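Local coordinates for protein methyltransferase (Streptococcus mutans, PDB 2B78) that probably transfers a methyl group from S-adenosyl-L-methionine, perhaps to RNA, and joins a PUA-like domain to a Rossmann-type methyltransferase domain, at residues A[11-16]-A[23-28]; A[17-22]-A[104-109]; A[179-184]-A[205-210]; A[197-202]-A[224-229]; A[271-276]-A[314-319]. One frame throughout, in Å; residues are numbered along the deposited sequence.

Contact 1: A[11-16]-A[23-28]; sequences EKKLKR and SRDYPN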
# COMPACT_ATOMS: atom_id res chain seq x y z
N GLU A 11 -19.95 17.18 10.28
CA GLU A 11 -20.73 16.54 11.34
C GLU A 11 -21.32 15.18 10.93
O GLU A 11 -21.09 14.18 11.61
CB GLU A 11 -21.88 17.47 11.76
CG GLU A 11 -22.60 17.03 13.02
CD GLU A 11 -23.81 17.88 13.34
OE1 GLU A 11 -23.73 19.12 13.18
OE2 GLU A 11 -24.85 17.32 13.74
N LYS A 12 -22.07 15.14 9.84
CA LYS A 12 -22.67 13.88 9.40
C LYS A 12 -21.60 12.81 9.19
O LYS A 12 -21.82 11.64 9.52
CB LYS A 12 -23.49 14.09 8.12
CG LYS A 12 -22.71 14.59 6.92
CD LYS A 12 -23.63 15.07 5.79
CE LYS A 12 -23.93 14.00 4.74
NZ LYS A 12 -24.77 12.86 5.20
N LYS A 13 -20.45 13.19 8.67
CA LYS A 13 -19.38 12.22 8.45
C LYS A 13 -18.88 11.68 9.78
O LYS A 13 -18.73 10.47 9.95
CB LYS A 13 -18.24 12.85 7.65
CG LYS A 13 -18.60 13.12 6.20
CD LYS A 13 -17.54 13.90 5.46
CE LYS A 13 -16.32 13.05 5.14
NZ LYS A 13 -15.36 13.78 4.27
N LEU A 14 -18.64 12.58 10.73
CA LEU A 14 -18.18 12.17 12.05
C LEU A 14 -19.17 11.20 12.67
O LEU A 14 -18.79 10.14 13.16
CB LEU A 14 -18.00 13.38 12.98
CG LEU A 14 -16.73 14.21 12.79
CD1 LEU A 14 -16.81 15.49 13.62
CD2 LEU A 14 -15.52 13.36 13.19
N LYS A 15 -20.45 11.55 12.63
CA LYS A 15 -21.48 10.69 13.20
C LYS A 15 -21.61 9.36 12.46
O LYS A 15 -22.04 8.37 13.04
CB LYS A 15 -22.84 11.41 13.22
CG LYS A 15 -22.87 12.63 14.13
CD LYS A 15 -24.28 13.18 14.34
CE LYS A 15 -24.90 13.71 13.05
NZ LYS A 15 -26.24 14.33 13.29
N ARG A 16 -21.22 9.34 11.19
CA ARG A 16 -21.30 8.13 10.37
C ARG A 16 -20.11 7.20 10.62
O ARG A 16 -20.09 6.05 10.16
CB ARG A 16 -21.34 8.50 8.89
CG ARG A 16 -21.70 7.37 7.94
CD ARG A 16 -21.42 7.79 6.50
NE ARG A 16 -21.84 9.17 6.28
CZ ARG A 16 -21.12 10.07 5.63
NH1 ARG A 16 -19.93 9.75 5.14
NH2 ARG A 16 -21.58 11.30 5.49
N SER A 23 -9.77 18.26 4.49
CA SER A 23 -9.50 19.68 4.37
C SER A 23 -10.74 20.37 3.82
O SER A 23 -11.18 21.40 4.34
CB SER A 23 -8.31 19.90 3.43
OG SER A 23 -7.96 21.26 3.37
N ARG A 24 -11.32 19.78 2.78
CA ARG A 24 -12.51 20.33 2.13
C ARG A 24 -13.66 20.60 3.09
O ARG A 24 -14.49 21.48 2.83
CB ARG A 24 -12.99 19.38 1.03
CG ARG A 24 -13.99 20.00 0.08
CD ARG A 24 -13.27 20.86 -0.94
NE ARG A 24 -12.31 20.06 -1.69
CZ ARG A 24 -11.43 20.55 -2.56
NH1 ARG A 24 -11.38 21.85 -2.79
NH2 ARG A 24 -10.60 19.73 -3.19
N ASP A 25 -13.72 19.86 4.19
CA ASP A 25 -14.80 20.02 5.16
C ASP A 25 -14.42 20.90 6.35
O ASP A 25 -15.22 21.09 7.28
CB ASP A 25 -15.28 18.65 5.64
CG ASP A 25 -15.55 17.68 4.50
OD1 ASP A 25 -15.87 18.14 3.38
OD2 ASP A 25 -15.46 16.45 4.72
N TYR A 26 -13.20 21.42 6.33
CA TYR A 26 -12.67 22.30 7.39
C TYR A 26 -11.89 23.42 6.69
O TYR A 26 -10.71 23.65 6.98
CB TYR A 26 -11.75 21.50 8.31
CG TYR A 26 -12.46 20.43 9.11
CD1 TYR A 26 -13.06 20.73 10.34
CD2 TYR A 26 -12.58 19.13 8.63
CE1 TYR A 26 -13.77 19.75 11.06
CE2 TYR A 26 -13.29 18.16 9.33
CZ TYR A 26 -13.88 18.47 10.54
OH TYR A 26 -14.61 17.52 11.22
N PRO A 27 -12.55 24.14 5.77
CA PRO A 27 -12.01 25.24 4.96
C PRO A 27 -11.16 26.32 5.64
O PRO A 27 -10.02 26.56 5.24
CB PRO A 27 -13.25 25.82 4.29
CG PRO A 27 -14.33 25.54 5.28
CD PRO A 27 -14.02 24.12 5.66
N ASN A 28 -11.72 26.97 6.66
CA ASN A 28 -11.00 28.04 7.34
C ASN A 28 -10.49 27.64 8.72
O ASN A 28 -10.92 28.20 9.73
CB ASN A 28 -11.90 29.27 7.46
CG ASN A 28 -12.40 29.74 6.11
OD1 ASN A 28 -13.39 29.22 5.58
ND2 ASN A 28 -11.71 30.71 5.53
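Lys13 NZ donates to Asp25 OD2 at 2.7 Å, a short hydrogen bond that is also a salt bridge and that meets the carboxylate oxygen nearly along its C-O direction. The two side chains cross at about a right angle, and the lysine brings more than its charge. A bend at chi3 (74°) turns its CE and NZ toward the carboxylate, and Lys13 CD passes 3.4 Å from Asp25 OD2. The aliphatic part of Lys13 therefore lies against the same oxygen that the ammonium group binds. Asp25 closes the short 3-10 turn 23-25, in which Tyr26 N bonds back to Ser23 O, and its side chain also touches Phe9 on helix 8-16.

Beside the ion pair lies a looser van der Waals contact, Leu14 CD1 to Tyr26 OH at 3.8 Å. Leu14 touches Leu61 and Tyr26 touches Val58, both on strand 57-63, and Tyr26 also packs on Leu21. Helix 8-16 is thus joined, within the PUA-like region, to the loop that follows strand 20-22. Farther round the helix is a salt bridge whose hydrogen bond is weak, Lys15 NZ to Glu11 OE2 at 3.3 Å. With Lys13 and Asp25 only partly exposed and Leu14 and Tyr26 buried, the charge pair would be expected to gain strength from its partial shielding from solvent, at the border of an apolar layer.

Contact 2: A[17-22]-A[104-109]; sequences GVQLLS and GDSFGG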
# COMPACT_ATOMS: atom_id res chain seq x y z
N GLY A 17 -19.10 7.70 11.33
CA GLY A 17 -17.93 6.88 11.61
C GLY A 17 -16.71 7.20 10.77
O GLY A 17 -15.75 6.43 10.76
N VAL A 18 -16.73 8.31 10.05
CA VAL A 18 -15.58 8.68 9.24
C VAL A 18 -14.58 9.32 10.19
O VAL A 18 -14.91 10.28 10.89
CB VAL A 18 -15.97 9.68 8.12
CG1 VAL A 18 -14.76 10.09 7.32
CG2 VAL A 18 -17.00 9.03 7.20
N GLN A 19 -13.37 8.77 10.24
CA GLN A 19 -12.35 9.28 11.15
C GLN A 19 -11.48 10.35 10.53
O GLN A 19 -10.95 11.21 11.24
CB GLN A 19 -11.47 8.13 11.63
CG GLN A 19 -12.14 7.20 12.63
CD GLN A 19 -11.32 5.95 12.88
OE1 GLN A 19 -10.09 6.01 13.01
NE2 GLN A 19 -11.99 4.80 12.95
N LEU A 20 -11.32 10.29 9.21
CA LEU A 20 -10.51 11.26 8.49
C LEU A 20 -11.17 12.64 8.43
O LEU A 20 -12.34 12.75 8.06
CB LEU A 20 -10.25 10.76 7.07
CG LEU A 20 -9.64 11.77 6.11
CD1 LEU A 20 -8.27 12.19 6.62
CD2 LEU A 20 -9.53 11.14 4.72
N LEU A 21 -10.42 13.67 8.80
CA LEU A 21 -10.93 15.04 8.77
C LEU A 21 -10.45 15.64 7.45
O LEU A 21 -9.27 15.96 7.29
CB LEU A 21 -10.37 15.84 9.95
CG LEU A 21 -10.61 15.23 11.33
CD1 LEU A 21 -9.94 16.07 12.39
CD2 LEU A 21 -12.10 15.12 11.59
N SER A 22 -11.37 15.77 6.49
CA SER A 22 -11.00 16.30 5.18
C SER A 22 -10.83 17.81 5.16
O SER A 22 -11.62 18.55 5.74
CB SER A 22 -12.03 15.89 4.12
OG SER A 22 -11.90 14.52 3.79
N GLY A 104 -8.06 2.18 9.94
CA GLY A 104 -8.60 0.83 9.89
C GLY A 104 -8.49 0.22 11.27
O GLY A 104 -9.21 -0.71 11.62
N ASP A 105 -7.57 0.75 12.08
CA ASP A 105 -7.39 0.26 13.44
C ASP A 105 -7.64 1.36 14.46
O ASP A 105 -7.11 1.34 15.58
CB ASP A 105 -6.01 -0.34 13.62
CG ASP A 105 -5.85 -1.63 12.85
OD1 ASP A 105 -6.46 -2.64 13.26
OD2 ASP A 105 -5.13 -1.62 11.82
N SER A 106 -8.45 2.33 14.04
CA SER A 106 -8.87 3.46 14.86
C SER A 106 -7.87 4.52 15.29
O SER A 106 -8.06 5.18 16.31
CB SER A 106 -9.64 2.96 16.09
OG SER A 106 -10.91 2.45 15.69
N PHE A 107 -6.80 4.69 14.53
CA PHE A 107 -5.87 5.76 14.85
C PHE A 107 -5.13 6.14 13.59
O PHE A 107 -4.07 5.59 13.29
CB PHE A 107 -4.88 5.37 15.94
CG PHE A 107 -4.23 6.57 16.59
CD1 PHE A 107 -4.93 7.34 17.51
CD2 PHE A 107 -2.94 6.96 16.22
CE1 PHE A 107 -4.37 8.50 18.05
CE2 PHE A 107 -2.37 8.12 16.75
CZ PHE A 107 -3.09 8.89 17.66
N GLY A 108 -5.68 7.10 12.85
CA GLY A 108 -5.04 7.53 11.62
C GLY A 108 -3.68 8.17 11.85
O GLY A 108 -3.40 8.66 12.95
N GLY A 109 -2.83 8.15 10.83
CA GLY A 109 -1.51 8.75 10.95
C GLY A 109 -0.38 7.78 11.23
O GLY A 109 0.80 8.12 11.10
O HOH W 1 -8.29 8.09 13.47
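Residues 17-19 run from a glycine that ends helix 8-16 into strand 20-22, and Gln19 passes Ser106, which has positive phi (68°) in the irregular loop 104-109. Gln19 carries the contact. Its chain is extended beyond CG, and OE1 comes to 3.4 Å from Ser106 CA, so that the amide lies mainly against the backbone of Ser106. Gln19 NE2 and Ser106 OG are 3.8 Å apart, a loose approach. The polar link is made by a water, which donates to Gln19 OE1 at 2.8 Å and accepts from Gly108 N at 2.9 Å, bridging side chain and main chain.

Gln19 also packs on Trp60 of the neighbouring strand, while Ser106 touches Leu77 of helix 71-83. The Gly17 turn, with positive phi and two bonds back into the last helical turn, is a Schellman motif. Beyond it, the contact is a water-mediated junction between the residue just before edge strand 20-22 of the PUA-like sheet and the loop joining strands 96-101 and 110-115 of the next sheet.

Contact 3: A[179-184]-A[205-210]; sequences NGISYN and ELINGS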
# COMPACT_ATOMS: atom_id res chain seq x y z
N ASN A 179 3.00 -16.15 1.35
CA ASN A 179 2.30 -17.17 0.58
C ASN A 179 3.23 -18.36 0.40
O ASN A 179 3.12 -19.11 -0.57
CB ASN A 179 1.91 -16.62 -0.79
CG ASN A 179 0.89 -15.51 -0.71
OD1 ASN A 179 0.98 -14.50 -1.41
ND2 ASN A 179 -0.12 -15.69 0.15
N GLY A 180 4.17 -18.52 1.32
CA GLY A 180 5.08 -19.65 1.22
C GLY A 180 6.29 -19.51 0.33
O GLY A 180 7.01 -20.49 0.13
N ILE A 181 6.52 -18.34 -0.25
CA ILE A 181 7.71 -18.15 -1.08
C ILE A 181 8.53 -16.99 -0.50
O ILE A 181 8.01 -16.16 0.27
CB ILE A 181 7.37 -17.91 -2.58
CG1 ILE A 181 6.76 -16.54 -2.79
CG2 ILE A 181 6.39 -19.00 -3.06
CD1 ILE A 181 6.76 -16.13 -4.26
N SER A 182 9.82 -16.94 -0.84
CA SER A 182 10.71 -15.91 -0.29
C SER A 182 10.81 -14.63 -1.09
O SER A 182 10.73 -14.64 -2.32
CB SER A 182 12.12 -16.49 -0.11
OG SER A 182 12.11 -17.61 0.76
N TYR A 183 11.02 -13.53 -0.37
CA TYR A 183 11.18 -12.20 -0.95
C TYR A 183 12.27 -11.48 -0.17
O TYR A 183 12.33 -11.56 1.06
CB TYR A 183 9.89 -11.40 -0.84
CG TYR A 183 8.75 -11.92 -1.69
CD1 TYR A 183 8.69 -11.63 -3.05
CD2 TYR A 183 7.75 -12.71 -1.14
CE1 TYR A 183 7.65 -12.11 -3.85
CE2 TYR A 183 6.71 -13.20 -1.93
CZ TYR A 183 6.67 -12.89 -3.28
OH TYR A 183 5.64 -13.37 -4.06
N ASN A 184 13.13 -10.76 -0.89
CA ASN A 184 14.23 -10.01 -0.31
C ASN A 184 13.76 -8.59 0.04
O ASN A 184 13.25 -7.86 -0.81
CB ASN A 184 15.40 -9.96 -1.30
CG ASN A 184 16.55 -9.07 -0.84
OD1 ASN A 184 16.58 -7.87 -1.12
ND2 ASN A 184 17.49 -9.66 -0.11
N GLU A 205 -2.37 -15.16 -6.40
CA GLU A 205 -3.06 -15.63 -7.61
C GLU A 205 -2.05 -16.08 -8.65
O GLU A 205 -2.26 -17.08 -9.35
CB GLU A 205 -3.92 -14.52 -8.21
CG GLU A 205 -5.06 -14.07 -7.31
CD GLU A 205 -6.14 -15.12 -7.17
OE1 GLU A 205 -6.83 -15.38 -8.17
OE2 GLU A 205 -6.29 -15.69 -6.07
N LEU A 206 -0.97 -15.33 -8.78
CA LEU A 206 0.08 -15.63 -9.74
C LEU A 206 0.82 -16.91 -9.35
O LEU A 206 1.08 -17.78 -10.19
CB LEU A 206 1.05 -14.44 -9.82
CG LEU A 206 0.46 -13.20 -10.52
CD1 LEU A 206 1.26 -11.94 -10.21
CD2 LEU A 206 0.45 -13.48 -12.03
N ILE A 207 1.15 -17.03 -8.07
CA ILE A 207 1.84 -18.21 -7.59
C ILE A 207 0.96 -19.42 -7.77
O ILE A 207 1.44 -20.53 -7.99
CB ILE A 207 2.18 -18.08 -6.10
CG1 ILE A 207 3.18 -16.93 -5.94
CG2 ILE A 207 2.74 -19.39 -5.56
CD1 ILE A 207 3.39 -16.51 -4.51
N ASN A 208 -0.34 -19.19 -7.68
CA ASN A 208 -1.35 -20.23 -7.84
C ASN A 208 -1.48 -20.79 -9.26
O ASN A 208 -2.01 -21.89 -9.46
CB ASN A 208 -2.69 -19.68 -7.38
CG ASN A 208 -3.28 -20.50 -6.31
OD1 ASN A 208 -3.44 -21.72 -6.49
ND2 ASN A 208 -3.64 -19.88 -5.18
N GLY A 209 -0.99 -20.03 -10.24
CA GLY A 209 -1.06 -20.50 -11.61
C GLY A 209 -1.84 -19.63 -12.58
O GLY A 209 -2.14 -20.06 -13.70
N SER A 210 -2.16 -18.40 -12.19
CA SER A 210 -2.91 -17.52 -13.07
C SER A 210 -2.17 -17.27 -14.38
O SER A 210 -2.79 -17.01 -15.40
CB SER A 210 -3.22 -16.18 -12.37
OG SER A 210 -2.06 -15.39 -12.21
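Ile207 sets its CD1 methyl against three side chains of segment 179-184, and the closest of them is Ile181. The two isoleucines reach toward each other tip to tip, CD1 to CD1 at 3.4 Å, tighter than ordinary van der Waals contact between methyls. Ile181 CG1 stands between the backbone N and the carbonyl carbon (chi1 72°), which leaves CG2 beside the N; from there Ile181 CG1 also comes to 3.8 Å from Ile207 CD1. On another side of the same methyl, Asn179 CB lies 4.0 Å from Ile207 CD1. Tyr183 arrives from the opposite direction to Ile207 and sets its OH 3.9 Å from Ile207 CD1.

This is a strand-on-helix contact in the methyltransferase region: strand 181-185, which pairs with 174-178 in a two-stranded antiparallel hairpin, lies against helix 200-210. Ile207 also touches Ala229 of helix 225-232, and Tyr183 packs on Val228 and meets the ring of His254 edge-to-face. A Schellman motif with Gly209, at positive phi, as its C-prime residue ends the helix: Ser210 N is bonded to Glu205 O at 3.1 Å and Gly209 N to Leu206 O, also at 3.1 Å.

Contact 4: A[197-202]-A[224-229]; sequences LDQRQV and AAFSVA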
# COMPACT_ATOMS: atom_id res chain seq x y z
N LEU A 197 3.48 -5.04 0.67
CA LEU A 197 2.72 -6.12 1.28
C LEU A 197 1.24 -6.13 0.93
O LEU A 197 0.62 -7.19 0.93
CB LEU A 197 2.89 -6.08 2.81
CG LEU A 197 4.32 -6.24 3.34
CD1 LEU A 197 4.32 -6.15 4.86
CD2 LEU A 197 4.90 -7.58 2.90
N ASP A 198 0.67 -4.97 0.63
CA ASP A 198 -0.75 -4.93 0.30
C ASP A 198 -1.13 -5.70 -0.97
O ASP A 198 -2.29 -6.01 -1.18
CB ASP A 198 -1.27 -3.48 0.22
CG ASP A 198 -0.43 -2.60 -0.69
OD1 ASP A 198 -0.05 -3.04 -1.79
OD2 ASP A 198 -0.16 -1.44 -0.29
N GLN A 199 -0.15 -6.03 -1.80
CA GLN A 199 -0.46 -6.79 -3.03
C GLN A 199 -0.29 -8.30 -2.87
O GLN A 199 -0.22 -9.05 -3.87
CB GLN A 199 0.42 -6.27 -4.17
CG GLN A 199 0.28 -4.78 -4.36
CD GLN A 199 1.15 -4.22 -5.45
OE1 GLN A 199 2.38 -4.36 -5.42
NE2 GLN A 199 0.53 -3.56 -6.43
N ARG A 200 -0.24 -8.75 -1.62
CA ARG A 200 -0.05 -10.17 -1.31
C ARG A 200 -1.03 -11.12 -1.98
O ARG A 200 -0.64 -12.20 -2.42
CB ARG A 200 -0.12 -10.40 0.20
CG ARG A 200 -0.05 -11.87 0.60
CD ARG A 200 0.02 -12.04 2.11
NE ARG A 200 -1.21 -11.60 2.76
CZ ARG A 200 -1.39 -10.44 3.38
NH1 ARG A 200 -0.41 -9.56 3.46
NH2 ARG A 200 -2.56 -10.17 3.91
N GLN A 201 -2.29 -10.74 -2.03
CA GLN A 201 -3.28 -11.64 -2.61
C GLN A 201 -3.20 -11.67 -4.13
O GLN A 201 -3.62 -12.63 -4.76
CB GLN A 201 -4.68 -11.26 -2.10
CG GLN A 201 -4.71 -11.22 -0.56
CD GLN A 201 -6.09 -11.02 0.03
OE1 GLN A 201 -7.02 -10.62 -0.66
NE2 GLN A 201 -6.21 -11.29 1.33
N VAL A 202 -2.63 -10.63 -4.73
CA VAL A 202 -2.48 -10.60 -6.18
C VAL A 202 -1.33 -11.54 -6.52
O VAL A 202 -1.39 -12.31 -7.48
CB VAL A 202 -2.15 -9.18 -6.71
CG1 VAL A 202 -2.08 -9.21 -8.23
CG2 VAL A 202 -3.21 -8.18 -6.26
N ALA A 224 10.34 -6.42 -9.07
CA ALA A 224 9.80 -7.56 -9.79
C ALA A 224 9.15 -8.63 -8.91
O ALA A 224 9.20 -9.81 -9.24
CB ALA A 224 10.90 -8.19 -10.64
N ALA A 225 8.54 -8.22 -7.80
CA ALA A 225 7.89 -9.20 -6.94
C ALA A 225 6.76 -9.95 -7.68
O ALA A 225 6.52 -11.13 -7.40
CB ALA A 225 7.34 -8.52 -5.68
N PHE A 226 6.06 -9.28 -8.60
CA PHE A 226 4.99 -9.95 -9.36
C PHE A 226 5.59 -10.98 -10.32
O PHE A 226 4.99 -12.03 -10.58
CB PHE A 226 4.17 -8.96 -10.20
CG PHE A 226 3.18 -8.14 -9.43
CD1 PHE A 226 2.25 -8.74 -8.58
CD2 PHE A 226 3.14 -6.76 -9.60
CE1 PHE A 226 1.30 -7.97 -7.92
CE2 PHE A 226 2.19 -5.98 -8.95
CZ PHE A 226 1.26 -6.59 -8.10
N SER A 227 6.77 -10.67 -10.84
CA SER A 227 7.44 -11.55 -11.78
C SER A 227 7.89 -12.84 -11.11
O SER A 227 7.72 -13.94 -11.67
CB SER A 227 8.63 -10.83 -12.40
OG SER A 227 8.19 -9.68 -13.10
N VAL A 228 8.46 -12.73 -9.91
CA VAL A 228 8.91 -13.91 -9.19
C VAL A 228 7.69 -14.77 -8.81
O VAL A 228 7.75 -16.00 -8.88
CB VAL A 228 9.73 -13.51 -7.91
CG1 VAL A 228 8.83 -12.87 -6.87
CG2 VAL A 228 10.44 -14.73 -7.35
N ALA A 229 6.59 -14.12 -8.44
CA ALA A 229 5.36 -14.83 -8.08
C ALA A 229 4.87 -15.63 -9.28
O ALA A 229 4.56 -16.83 -9.19
CB ALA A 229 4.28 -13.82 -7.64
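Phe226 meets Val202 and Gln199 with different parts of its ring, and both contacts are buried. The apolar one is Val202 CG1 to Phe226 CE1 at 3.6 Å. CG1, anti to the backbone N of Val202 (chi1 -177°), is the methyl this torsion brings onto the ring, and the two side chains cross obliquely. Helices 200-210 and 225-232 come together here, and Val202 CA and Phe226 CA are 8.1 Å apart. Phe226 also rests on Arg203 and Leu206, which extend the close packing along helix 200-210.

At the neighbouring CZ the partner is an amide, in van der Waals contact. Gln199 NE2 lies 3.5 Å from Phe226 CZ, at the ring edge and near its plane, and the amide is turned 57° from the ring. The polar bond of this nitrogen goes to Asp292 OD2, which would help fix the rotation of the carboxamide against the ring. Gln199 occupies the N-cap position of helix 200-210, as Ala224 does for helix 225-232.

Away from this pair the segment turns to solvent: Gln201, one residue before Val202, is exposed and packs on Pro363. The side chain of Phe226 is about 10 Å from that of Asp242, which binds S-adenosyl-L-homocysteine. Such helix-to-helix packing, in the neighbourhood of the cofactor site, belongs to the layer of helices flanking the sheet of a Rossmann-type methyltransferase.

Contact 5: A[271-276]-A[314-319]; sequences DVFDYF and IRQGLE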
# COMPACT_ATOMS: atom_id res chain seq x y z
N ASP A 271 12.44 3.47 -19.48
CA ASP A 271 11.21 4.22 -19.26
C ASP A 271 10.10 3.34 -19.84
O ASP A 271 10.28 2.73 -20.90
CB ASP A 271 11.29 5.55 -20.01
CG ASP A 271 10.01 6.33 -19.93
OD1 ASP A 271 9.77 7.02 -18.91
OD2 ASP A 271 9.23 6.24 -20.90
N VAL A 272 8.97 3.25 -19.16
CA VAL A 272 7.88 2.39 -19.63
C VAL A 272 7.34 2.78 -21.01
O VAL A 272 6.98 1.91 -21.80
CB VAL A 272 6.74 2.32 -18.59
CG1 VAL A 272 5.50 1.67 -19.20
CG2 VAL A 272 7.20 1.49 -17.38
N PHE A 273 7.26 4.07 -21.30
CA PHE A 273 6.78 4.47 -22.61
C PHE A 273 7.83 4.14 -23.66
O PHE A 273 7.50 3.79 -24.79
CB PHE A 273 6.42 5.95 -22.64
CG PHE A 273 5.13 6.27 -21.95
CD1 PHE A 273 3.92 5.83 -22.48
CD2 PHE A 273 5.13 6.95 -20.74
CE1 PHE A 273 2.71 6.07 -21.81
CE2 PHE A 273 3.92 7.20 -20.06
CZ PHE A 273 2.72 6.76 -20.59
N ASP A 274 9.10 4.25 -23.29
CA ASP A 274 10.16 3.91 -24.23
C ASP A 274 10.10 2.41 -24.49
O ASP A 274 10.43 1.94 -25.59
CB ASP A 274 11.55 4.29 -23.70
CG ASP A 274 11.82 5.79 -23.78
OD1 ASP A 274 11.19 6.49 -24.60
OD2 ASP A 274 12.68 6.27 -23.01
N TYR A 275 9.68 1.64 -23.49
CA TYR A 275 9.59 0.20 -23.69
C TYR A 275 8.42 -0.15 -24.60
O TYR A 275 8.49 -1.10 -25.37
CB TYR A 275 9.44 -0.56 -22.37
CG TYR A 275 9.62 -2.05 -22.58
CD1 TYR A 275 10.89 -2.59 -22.75
CD2 TYR A 275 8.52 -2.89 -22.72
CE1 TYR A 275 11.07 -3.95 -23.06
CE2 TYR A 275 8.68 -4.25 -23.03
CZ TYR A 275 9.96 -4.77 -23.20
OH TYR A 275 10.14 -6.10 -23.51
N PHE A 276 7.33 0.62 -24.51
CA PHE A 276 6.18 0.36 -25.37
C PHE A 276 6.62 0.50 -26.81
O PHE A 276 6.31 -0.35 -27.65
CB PHE A 276 5.04 1.34 -25.07
CG PHE A 276 4.17 0.94 -23.90
CD1 PHE A 276 3.69 -0.36 -23.79
CD2 PHE A 276 3.78 1.89 -22.95
CE1 PHE A 276 2.84 -0.72 -22.74
CE2 PHE A 276 2.93 1.54 -21.90
CZ PHE A 276 2.46 0.23 -21.79
N ILE A 314 -2.89 1.52 -20.63
CA ILE A 314 -3.81 0.51 -21.11
C ILE A 314 -3.83 0.46 -22.63
O ILE A 314 -3.78 -0.62 -23.23
CB ILE A 314 -5.24 0.79 -20.60
CG1 ILE A 314 -5.30 0.60 -19.08
CG2 ILE A 314 -6.25 -0.12 -21.29
CD1 ILE A 314 -5.15 -0.86 -18.63
N ARG A 315 -3.90 1.63 -23.26
CA ARG A 315 -3.94 1.73 -24.72
C ARG A 315 -2.70 1.11 -25.35
O ARG A 315 -2.80 0.26 -26.24
CB ARG A 315 -4.06 3.19 -25.16
CG ARG A 315 -4.17 3.39 -26.69
CD ARG A 315 -4.38 4.85 -27.08
NE ARG A 315 -5.61 5.40 -26.52
CZ ARG A 315 -5.67 6.15 -25.42
NH1 ARG A 315 -4.56 6.46 -24.75
NH2 ARG A 315 -6.84 6.59 -24.98
N GLN A 316 -1.53 1.55 -24.91
CA GLN A 316 -0.30 1.04 -25.46
C GLN A 316 -0.03 -0.42 -25.07
O GLN A 316 0.56 -1.17 -25.84
CB GLN A 316 0.85 1.96 -25.06
CG GLN A 316 0.71 3.33 -25.74
CD GLN A 316 1.95 4.20 -25.61
OE1 GLN A 316 3.08 3.71 -25.70
NE2 GLN A 316 1.74 5.50 -25.41
N GLY A 317 -0.49 -0.81 -23.89
CA GLY A 317 -0.31 -2.19 -23.47
C GLY A 317 -1.11 -3.12 -24.38
O GLY A 317 -0.64 -4.20 -24.76
N LEU A 318 -2.32 -2.70 -24.74
CA LEU A 318 -3.18 -3.48 -25.61
C LEU A 318 -2.53 -3.73 -26.96
O LEU A 318 -2.78 -4.75 -27.60
CB LEU A 318 -4.52 -2.78 -25.81
CG LEU A 318 -5.45 -2.86 -24.60
CD1 LEU A 318 -6.65 -1.95 -24.80
CD2 LEU A 318 -5.88 -4.30 -24.41
N GLU A 319 -1.67 -2.80 -27.39
CA GLU A 319 -0.99 -2.92 -28.68
C GLU A 319 0.04 -4.04 -28.71
O GLU A 319 0.39 -4.54 -29.79
CB GLU A 319 -0.30 -1.60 -29.04
CG GLU A 319 -1.23 -0.41 -29.21
CD GLU A 319 -0.48 0.83 -29.64
OE1 GLU A 319 0.12 0.81 -30.74
OE2 GLU A 319 -0.47 1.82 -28.89
O HOH W 2 5.43 4.54 -26.63
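Gln316 is a residue of helix 306-319 that meets both Phe276 and Phe273 of helix 272-281. It lays its CB over the Phe276 ring, 3.6 Å from the centroid and only 11° off the ring normal, a CH-pi contact. Beyond CB the chain is extended (chi2 -169°), and this carries the amide past the ring toward Phe273, whose edge Gln316 NE2 approaches near its plane, 3.7 Å from Phe273 CD1. Gln316 OE1 comes to 3.1 Å from Phe276 CB. That oxygen also accepts from Arg280 NH1 and from a water at 2.7 Å; the same water donates to Phe273 O, which ties the side chain to the backbone of the facing helix.

Gly317 follows, its backbone N 3.5 Å from Phe276 CE1, so the ring lies close to the main chain itself. Further on, Leu318 points away from the contact to meet Ile327 and Phe349.

The two short segments run in broadly the same sense, inclined by 33°, with axes 10.6 Å from each other. Asp271 caps helix 272-281: its OD2 accepts from Asp274 N at 3.1 Å and, weakly, from Phe273 N. Asp271 and Val272 bind S-adenosyl-L-homocysteine. The contact packs two neighbouring helices on one face of the Rossmann-type methyltransferase sheet, one of them beginning at the cofactor site.

In the fold
Contacts 3 and 4 share helix 200-210, with centres 7 Å apart, and form one continuous packing region: contact 4 is fully buried, while contact 3 is partly exposed and almost wholly apolar. Contact 5 belongs to the same methyltransferase region but lies about 21 Å from contact 4 between centres, and mixes aromatic packing with a bridging water. Contacts 1 and 2 touch each other in the PUA-like part, where helix 8-16 and strand 20-22 follow in sequence. There the chemistry is more polar, a salt bridge in contact 1 and a bridging water in contact 2, and both are only partly buried. Contact 2 alone reaches from that part to the next sheet.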